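Local structure of multiheme cytochrome cf (Carboxydothermus ferrireducens DSM 11255, 6QVM) at residues G395-E400 with G470-T475; G412-S417 with H559-G564. The protein probably passes electrons through its chain of c-type hemes to insoluble Fe(III), as an extracellular undecaheme reductase of the S-layer. All blocks are in the same frame, centred on the assembly; numbering follows the deposited sequence.

Contact 1. Residues G395-E400 with G470-T475. With CA (calcium ion), chain S; HEC (heme c), chain L; NGA (2-acetamido-2-deoxy-beta-D-galactopyranose), chain D.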
loop_
_atom_site.group_PDB
_atom_site.type_symbol
_atom_site.label_atom_id
_atom_site.label_comp_id
_atom_site.label_asym_id
_atom_site.label_seq_id
_atom_site.Cartn_x
_atom_site.Cartn_y
_atom_site.Cartn_z
ATOM N N GLY A 395 7.741 12.769 -5.678
ATOM C CA GLY A 395 9.162 12.551 -5.464
ATOM C C GLY A 395 9.954 13.807 -5.153
ATOM O O GLY A 395 10.973 13.739 -4.462
ATOM N N GLU A 396 9.499 14.966 -5.641
ATOM C CA GLU A 396 10.261 16.199 -5.469
ATOM C C GLU A 396 10.341 16.653 -4.016
ATOM O O GLU A 396 11.169 17.512 -3.704
ATOM C CB GLU A 396 9.654 17.322 -6.309
ATOM C CG GLU A 396 8.236 17.708 -5.895
ATOM C CD GLU A 396 7.164 16.976 -6.690
ATOM O OE1 GLU A 396 6.095 17.576 -6.939
ATOM O OE2 GLU A 396 7.395 15.805 -7.069
ATOM N N TYR A 397 9.521 16.090 -3.125
ATOM C CA TYR A 397 9.426 16.603 -1.761
ATOM C C TYR A 397 10.746 16.524 -0.997
ATOM O O TYR A 397 10.933 17.276 -0.035
ATOM C CB TYR A 397 8.335 15.849 -0.994
ATOM C CG TYR A 397 8.858 14.703 -0.163
ATOM C CD1 TYR A 397 9.204 13.497 -0.753
ATOM C CD2 TYR A 397 9.004 14.828 1.212
ATOM C CE1 TYR A 397 9.693 12.449 0.000
ATOM C CE2 TYR A 397 9.487 13.783 1.976
ATOM C CZ TYR A 397 9.833 12.594 1.365
ATOM O OH TYR A 397 10.310 11.547 2.122
ATOM N N ASN A 398 11.658 15.628 -1.389
ATOM C CA ASN A 398 12.946 15.486 -0.717
ATOM C C ASN A 398 14.119 15.736 -1.661
ATOM O O ASN A 398 15.238 15.300 -1.381
ATOM C CB ASN A 398 13.075 14.108 -0.064
ATOM C CG ASN A 398 12.987 12.963 -1.062
ATOM O OD1 ASN A 398 12.915 13.170 -2.273
ATOM N ND2 ASN A 398 12.997 11.742 -0.547
ATOM N N ASP A 399 13.884 16.429 -2.770
ATOM C CA ASP A 399 14.907 16.640 -3.779
ATOM C C ASP A 399 15.744 17.875 -3.449
ATOM O O ASP A 399 15.513 18.579 -2.463
ATOM C CB ASP A 399 14.267 16.763 -5.161
ATOM C CG ASP A 399 13.825 15.426 -5.723
ATOM O OD1 ASP A 399 14.023 14.401 -5.034
ATOM O OD2 ASP A 399 13.299 15.402 -6.858
ATOM N N GLU A 400 16.732 18.140 -4.301
ATOM C CA GLU A 400 17.596 19.308 -4.196
ATOM C C GLU A 400 17.156 20.342 -5.224
ATOM O O GLU A 400 17.036 20.029 -6.414
ATOM C CB GLU A 400 19.054 18.905 -4.426
ATOM C CG GLU A 400 20.060 20.042 -4.361
ATOM C CD GLU A 400 21.484 19.563 -4.605
ATOM O OE1 GLU A 400 22.435 20.297 -4.252
ATOM O OE2 GLU A 400 21.643 18.446 -5.147
ATOM N N GLY A 470 13.065 9.983 8.032
ATOM C CA GLY A 470 12.411 11.269 8.178
ATOM C C GLY A 470 10.952 11.152 7.796
ATOM O O GLY A 470 10.322 10.108 7.978
ATOM N N ILE A 471 10.405 12.225 7.256
ATOM C CA ILE A 471 9.041 12.189 6.743
ATOM C C ILE A 471 9.060 11.571 5.351
ATOM O O ILE A 471 9.923 11.887 4.526
ATOM C CB ILE A 471 8.437 13.603 6.731
ATOM C CG1 ILE A 471 8.332 14.148 8.159
ATOM C CG2 ILE A 471 7.083 13.604 6.045
ATOM C CD1 ILE A 471 8.078 15.636 8.220
ATOM N N THR A 472 8.122 10.665 5.089
ATOM C CA THR A 472 8.063 9.945 3.826
ATOM C C THR A 472 6.649 10.014 3.269
ATOM O O THR A 472 5.753 10.614 3.868
ATOM C CB THR A 472 8.481 8.481 3.987
ATOM O OG1 THR A 472 7.582 7.822 4.889
ATOM C CG2 THR A 472 9.901 8.389 4.536
ATOM N N CYS A 473 6.460 9.387 2.102
ATOM C CA CYS A 473 5.159 9.411 1.433
ATOM C C CYS A 473 4.052 8.939 2.363
ATOM O O CYS A 473 3.008 9.590 2.492
ATOM C CB CYS A 473 5.187 8.531 0.181
ATOM S SG CYS A 473 6.563 8.791 -0.933
ATOM N N VAL A 474 4.275 7.803 3.033
ATOM C CA VAL A 474 3.248 7.206 3.881
ATOM C C VAL A 474 3.099 7.914 5.215
ATOM O O VAL A 474 2.255 7.513 6.026
ATOM C CB VAL A 474 3.522 5.705 4.090
ATOM C CG1 VAL A 474 3.499 4.993 2.750
ATOM C CG2 VAL A 474 4.853 5.496 4.783
ATOM N N THR A 475 3.888 8.958 5.472
ATOM C CA THR A 475 3.569 9.851 6.578
ATOM C C THR A 475 2.250 10.568 6.319
ATOM O O THR A 475 1.428 10.731 7.228
ATOM C CB THR A 475 4.691 10.866 6.788
ATOM O OG1 THR A 475 5.925 10.185 7.046
ATOM C CG2 THR A 475 4.370 11.779 7.952
HETATM CA CA CA S . 12.966 12.322 -4.545
HETATM FE FE HEC L . 1.706 13.646 -1.610
HETATM C CHA HEC L . -0.852 15.032 -3.422
HETATM C CHB HEC L . 2.137 11.276 -4.031
HETATM C CHC HEC L . 4.560 12.550 0.001
HETATM C CHD HEC L . 0.827 15.413 1.198
HETATM N NA HEC L . 0.791 13.208 -3.381
HETATM C C1A HEC L . -0.234 13.923 -3.963
HETATM C C2A HEC L . -0.532 13.311 -5.244
HETATM C C3A HEC L . 0.294 12.271 -5.410
HETATM C C4A HEC L . 1.139 12.191 -4.242
HETATM C CMA HEC L . 0.325 11.333 -6.630
HETATM C CAA HEC L . -1.599 13.809 -6.244
HETATM C CBA HEC L . -0.983 15.028 -6.937
HETATM C CGA HEC L . -1.971 15.666 -7.873
HETATM O O1A HEC L . -1.732 15.573 -9.104
HETATM O O2A HEC L . -2.979 16.262 -7.405
HETATM N NB HEC L . 3.076 12.182 -1.930
HETATM C C1B HEC L . 3.111 11.375 -3.054
HETATM C C2B HEC L . 4.362 10.650 -3.038
HETATM C C3B HEC L . 5.029 10.979 -1.914
HETATM C C4B HEC L . 4.233 11.966 -1.204
HETATM C CMB HEC L . 4.779 9.619 -4.099
HETATM C CAB HEC L . 6.420 10.467 -1.446
HETATM C CBB HEC L . 7.548 10.787 -2.466
HETATM N NC HEC L . 2.492 13.863 0.283
HETATM C C1C HEC L . 3.738 13.415 0.694
HETATM C C2C HEC L . 4.041 13.988 1.992
HETATM C C3C HEC L . 3.044 14.850 2.301
HETATM C C4C HEC L . 2.036 14.743 1.248
HETATM C CMC HEC L . 5.381 13.779 2.743
HETATM C CAC HEC L . 2.878 15.713 3.587
HETATM C CBC HEC L . 4.046 16.701 3.823
HETATM N ND HEC L . 0.218 15.006 -1.181
HETATM C C1D HEC L . 0.060 15.615 0.063
HETATM C C2D HEC L . -1.076 16.497 -0.012
HETATM C C3D HEC L . -1.599 16.382 -1.446
HETATM C C4D HEC L . -0.727 15.442 -2.109
HETATM C CMD HEC L . -1.636 17.375 1.122
HETATM C CAD HEC L . -2.793 17.143 -2.048
HETATM C CBD HEC L . -2.200 18.260 -2.907
HETATM C CGD HEC L . -3.282 19.183 -3.409
HETATM O O1D HEC L . -3.120 19.719 -4.539
HETATM O O2D HEC L . -4.300 19.376 -2.689
HETATM C C1 NGA D . 23.067 17.181 -2.326
HETATM C C2 NGA D . 24.479 17.441 -2.854
HETATM C C3 NGA D . 24.672 16.780 -4.232
HETATM C C4 NGA D . 24.266 15.315 -4.090
HETATM C C5 NGA D . 22.876 15.145 -3.484
HETATM C C6 NGA D . 22.535 13.675 -3.264
HETATM C C7 NGA D . 25.222 19.508 -1.751
HETATM C C8 NGA D . 25.759 18.662 -0.629
HETATM N N2 NGA D . 24.667 18.885 -2.798
HETATM O O3 NGA D . 25.999 16.836 -4.768
HETATM O O4 NGA D . 25.183 14.677 -3.234
HETATM O O5 NGA D . 22.799 15.801 -2.240
HETATM O O6 NGA D . 22.352 13.050 -4.516
HETATM O O7 NGA D . 25.307 20.736 -1.676
HETATM O O HOH W 1 12.501 12.801 -6.930
HETATM O O HOH W 2 13.706 10.324 -5.870
HETATM O O HOH W 3 15.399 11.616 -3.795
#
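Tyr397 reaches across to the loop ahead of helix 473-476 and ties itself to Ile471 through its phenol oxygen. Its chi1 of 96° is well off a staggered value, and it places the ring between its own loop and the heme c of chain L. Starting at CB, which rests near the CB of His559, the ring runs past the heme's edge: CD1 is 3.6 Å from heme CBB and CE1 lies at a similar distance from the same carbon, while CD2 is nearest the heme methyl CMC. The heme carbon CBB comes at the ring obliquely; CB of Asn398 sits 3.7 Å above the centre of one ring face. Further out, CE2 and CZ both approach the carbonyl oxygen of Ile471, which lies at the ring edge, in its plane. At the tip, OH donates to Ile471 O over a very short 2.5 Å, and Ser380 OG is a second partner for this buried hydroxyl.

Behind that carbonyl, the turn is fixed by two bonds between Thr472 and Thr475. Thr472 N points almost straight at Thr475 OG1 (3.0 Å, 174°), and Thr475 N bonds back to Thr472 O. Cys473 then opens the CXXCH motif, its SG joined to heme CAB by a 1.8 Å thioether, with His559 NE2 on one side of the heme iron. On the far side of Tyr397, the 3-10 turn 395-397 leads into a calcium site: Gly395 O (2.5 Å) and Asp399 OD1 (2.4 Å) bind the ion together with Asn398, Glu384 and three waters. Segment 395-400 lies between helix 381-384 and strand 400-403, with Asp399 and Glu400 against helix 573-576, while helix 437-449 packs behind Thr472 and Thr475.

Contact 2. Residues G412-S417 with H559-G564. With HEC (heme c), chain M.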
loop_
_atom_site.group_PDB
_atom_site.type_symbol
_atom_site.label_atom_id
_atom_site.label_comp_id
_atom_site.label_asym_id
_atom_site.label_seq_id
_atom_site.Cartn_x
_atom_site.Cartn_y
_atom_site.Cartn_z
ATOM N N GLY A 412 14.563 19.921 -0.089
ATOM C CA GLY A 412 13.214 19.875 0.445
ATOM C C GLY A 412 13.245 19.446 1.898
ATOM O O GLY A 412 13.776 18.379 2.219
ATOM N N LYS A 413 12.700 20.275 2.789
ATOM C CA LYS A 413 12.997 20.130 4.208
ATOM C C LYS A 413 12.195 19.028 4.890
ATOM O O LYS A 413 12.600 18.566 5.958
ATOM C CB LYS A 413 12.781 21.463 4.925
ATOM C CG LYS A 413 13.812 22.515 4.561
ATOM C CD LYS A 413 13.985 23.511 5.684
ATOM N N HIS A 414 11.080 18.587 4.306
ATOM C CA HIS A 414 10.426 17.393 4.830
ATOM C C HIS A 414 11.287 16.146 4.655
ATOM O O HIS A 414 11.103 15.170 5.390
ATOM C CB HIS A 414 9.068 17.178 4.158
ATOM C CG HIS A 414 8.045 18.215 4.513
ATOM N ND1 HIS A 414 7.619 19.179 3.624
ATOM C CD2 HIS A 414 7.361 18.436 5.661
ATOM C CE1 HIS A 414 6.719 19.952 4.211
ATOM N NE2 HIS A 414 6.544 19.522 5.447
ATOM N N GLY A 415 12.223 16.161 3.706
ATOM C CA GLY A 415 13.054 14.991 3.482
ATOM C C GLY A 415 14.118 14.817 4.548
ATOM O O GLY A 415 14.399 13.697 4.980
ATOM N N ILE A 416 14.745 15.916 4.962
ATOM C CA ILE A 416 15.806 15.893 5.951
ATOM C C ILE A 416 15.273 16.036 7.371
ATOM O O ILE A 416 16.048 16.328 8.284
ATOM C CB ILE A 416 16.867 16.965 5.652
ATOM C CG1 ILE A 416 16.306 18.361 5.901
ATOM C CG2 ILE A 416 17.355 16.861 4.216
ATOM C CD1 ILE A 416 17.154 19.495 5.348
ATOM N N SER A 417 13.963 15.850 7.581
ATOM C CA SER A 417 13.361 16.130 8.882
ATOM C C SER A 417 14.060 15.392 10.004
ATOM O O SER A 417 14.108 15.888 11.128
ATOM C CB SER A 417 11.879 15.768 8.876
ATOM O OG SER A 417 11.678 14.372 9.108
ATOM N N HIS A 559 4.938 19.053 -4.698
ATOM C CA HIS A 559 5.447 18.806 -3.356
ATOM C C HIS A 559 6.731 19.577 -3.064
ATOM O O HIS A 559 7.526 19.150 -2.222
ATOM C CB HIS A 559 5.687 17.311 -3.140
ATOM C CG HIS A 559 4.432 16.503 -3.051
ATOM N ND1 HIS A 559 3.469 16.505 -4.037
ATOM C CD2 HIS A 559 3.984 15.655 -2.093
ATOM C CE1 HIS A 559 2.478 15.703 -3.688
ATOM N NE2 HIS A 559 2.767 15.171 -2.513
ATOM N N TYR A 560 6.964 20.694 -3.756
ATOM C CA TYR A 560 8.125 21.513 -3.425
ATOM C C TYR A 560 7.897 22.330 -2.163
ATOM O O TYR A 560 8.860 22.651 -1.459
ATOM C CB TYR A 560 8.476 22.441 -4.589
ATOM C CG TYR A 560 9.032 21.726 -5.802
ATOM C CD1 TYR A 560 10.361 21.332 -5.850
ATOM C CD2 TYR A 560 8.227 21.442 -6.897
ATOM C CE1 TYR A 560 10.878 20.675 -6.950
ATOM C CE2 TYR A 560 8.735 20.783 -8.006
ATOM C CZ TYR A 560 10.064 20.409 -8.027
ATOM O OH TYR A 560 10.581 19.758 -9.121
ATOM N N PHE A 561 6.640 22.677 -1.875
ATOM C CA PHE A 561 6.239 23.421 -0.681
ATOM C C PHE A 561 6.791 24.844 -0.656
ATOM O O PHE A 561 6.449 25.624 0.237
ATOM C CB PHE A 561 6.646 22.670 0.590
ATOM C CG PHE A 561 5.919 21.370 0.783
ATOM C CD1 PHE A 561 4.661 21.344 1.359
ATOM C CD2 PHE A 561 6.493 20.174 0.388
ATOM C CE1 PHE A 561 3.988 20.151 1.536
ATOM C CE2 PHE A 561 5.825 18.974 0.563
ATOM C CZ PHE A 561 4.570 18.964 1.137
ATOM N N LYS A 562 7.607 25.207 -1.642
ATOM C CA LYS A 562 8.093 26.573 -1.763
ATOM C C LYS A 562 7.023 27.433 -2.423
ATOM O O LYS A 562 6.506 27.087 -3.488
ATOM C CB LYS A 562 9.384 26.606 -2.579
ATOM C CG LYS A 562 10.522 25.798 -1.982
ATOM C CD LYS A 562 11.040 26.428 -0.702
ATOM C CE LYS A 562 12.163 25.596 -0.115
ATOM N NZ LYS A 562 12.923 26.322 0.938
ATOM N N VAL A 563 6.692 28.553 -1.792
ATOM C CA VAL A 563 5.601 29.395 -2.261
ATOM C C VAL A 563 6.130 30.364 -3.305
ATOM O O VAL A 563 7.167 31.009 -3.104
ATOM C CB VAL A 563 4.961 30.151 -1.087
ATOM C CG1 VAL A 563 3.611 30.686 -1.473
ATOM C CG2 VAL A 563 4.850 29.256 0.134
ATOM N N GLY A 564 5.422 30.460 -4.426
ATOM C CA GLY A 564 5.648 31.560 -5.337
ATOM C C GLY A 564 5.144 32.864 -4.752
ATOM O O GLY A 564 4.205 32.910 -3.969
HETATM FE FE HEC M . 5.756 20.609 6.952
HETATM C CHA HEC M . 8.927 21.875 6.664
HETATM C CHB HEC M . 4.573 23.098 4.898
HETATM C CHC HEC M . 2.767 18.960 6.703
HETATM C CHD HEC M . 6.669 18.685 9.624
HETATM N NA HEC M . 6.574 22.205 6.002
HETATM C C1A HEC M . 7.919 22.522 5.975
HETATM C C2A HEC M . 8.081 23.660 5.092
HETATM C C3A HEC M . 6.884 23.993 4.608
HETATM C C4A HEC M . 5.915 23.092 5.176
HETATM C CMA HEC M . 6.593 25.147 3.632
HETATM C CAA HEC M . 9.416 24.336 4.741
HETATM C CBA HEC M . 9.838 23.612 3.460
HETATM C CGA HEC M . 11.122 24.148 2.895
HETATM O O1A HEC M . 11.471 25.326 3.182
HETATM O O2A HEC M . 11.787 23.386 2.142
HETATM N NB HEC M . 3.975 20.974 5.995
HETATM C C1B HEC M . 3.736 22.019 5.117
HETATM C C2B HEC M . 2.455 21.784 4.479
HETATM C C3B HEC M . 1.943 20.641 4.990
HETATM C C4B HEC M . 2.899 20.109 5.949
HETATM C CMB HEC M . 1.807 22.749 3.457
HETATM C CAB HEC M . 0.593 19.969 4.636
HETATM C CBB HEC M . 0.544 19.545 3.149
HETATM N NC HEC M . 4.851 19.166 8.027
HETATM C C1C HEC M . 3.660 18.541 7.680
HETATM C C2C HEC M . 3.501 17.362 8.519
HETATM C C3C HEC M . 4.622 17.239 9.277
HETATM C C4C HEC M . 5.464 18.400 9.005
HETATM C CMC HEC M . 2.344 16.346 8.363
HETATM C CAC HEC M . 4.971 16.166 10.355
HETATM C CBC HEC M . 4.928 14.713 9.831
HETATM N ND HEC M . 7.547 20.310 7.977
HETATM C C1D HEC M . 7.664 19.483 9.091
HETATM C C2D HEC M . 9.006 19.584 9.605
HETATM C C3D HEC M . 9.728 20.584 8.675
HETATM C C4D HEC M . 8.733 20.981 7.699
HETATM C CMD HEC M . 9.528 18.819 10.838
HETATM C CAD HEC M . 11.184 21.116 8.720
HETATM C CBD HEC M . 12.209 20.062 9.147
HETATM C CGD HEC M . 13.600 20.496 8.750
HETATM O O1D HEC M . 13.865 21.726 8.670
HETATM O O2D HEC M . 14.454 19.600 8.522
#
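Phe561 meets the iron-bound imidazole of His414 from a backbone with positive phi (66°), a left-handed conformation uncommon outside glycine. The two rings form an edge-to-face pair: the histidine edge is directed at the phenylalanine face, with centroids 4.4 Å apart and planes inclined at 58°. His414 ND1 lies over that face, 3.6 Å from Phe561 CE2. With chi1 at -66°, CG of Phe561 is anti to the carbonyl carbon, and the ring stands alongside both the histidine and its heme: the heme methyl CMB lies at the ring edge in plane, and Phe561 CE1 is 3.7 Å from C2B of the chain M heme.

His414 NE2 binds the iron at 2.0 Å, and His501 supplies the other axial nitrogen, giving the bis-histidine heme c common among multiheme cytochromes. Phe561 also lies beside the neighbouring heme c of chain L, whose iron is bound by His559, only two residues earlier in the chain. Cutting this side chain back to an alanine would probably open a gap between the two hemes and leave the edge of the His414 imidazole without the aromatic face it is directed at.

One heme propionate is held from both segments. Lys562, bent at chi2, brings NZ to within 2.9 Å of O1A in a hydrogen bond, whereas Lys413 N makes a weak one to O2A (3.3 Å). The carbonyl of Phe561 pairs with ND1 of His553, at the end of helix 549-553, and that of Lys562 with the hydroxyl of Tyr592 on strand 589-593.

Both contacts are buried, their centres about 8 Å apart; contact 1 joins a 3-10 turn to the start of a short helix, contact 2 two loops, all close to hemes. Segments 395-400 and 412-417 flank the paired strands 400-403 and 410-411, and Asp399 O probably accepts a hydrogen bond from Gly412 N (2.9 Å). A second probable bond joins Glu396 OE1 to His559 N, connecting the calcium loop to the residue that ligates the heme held by Cys473. Because the segments alternate along the chain, the two contacts interlock. Their chemistry differs: contact 1 turns on a phenol-to-carbonyl bond beside a metal site, contact 2 on an aromatic pair at an axial ligand.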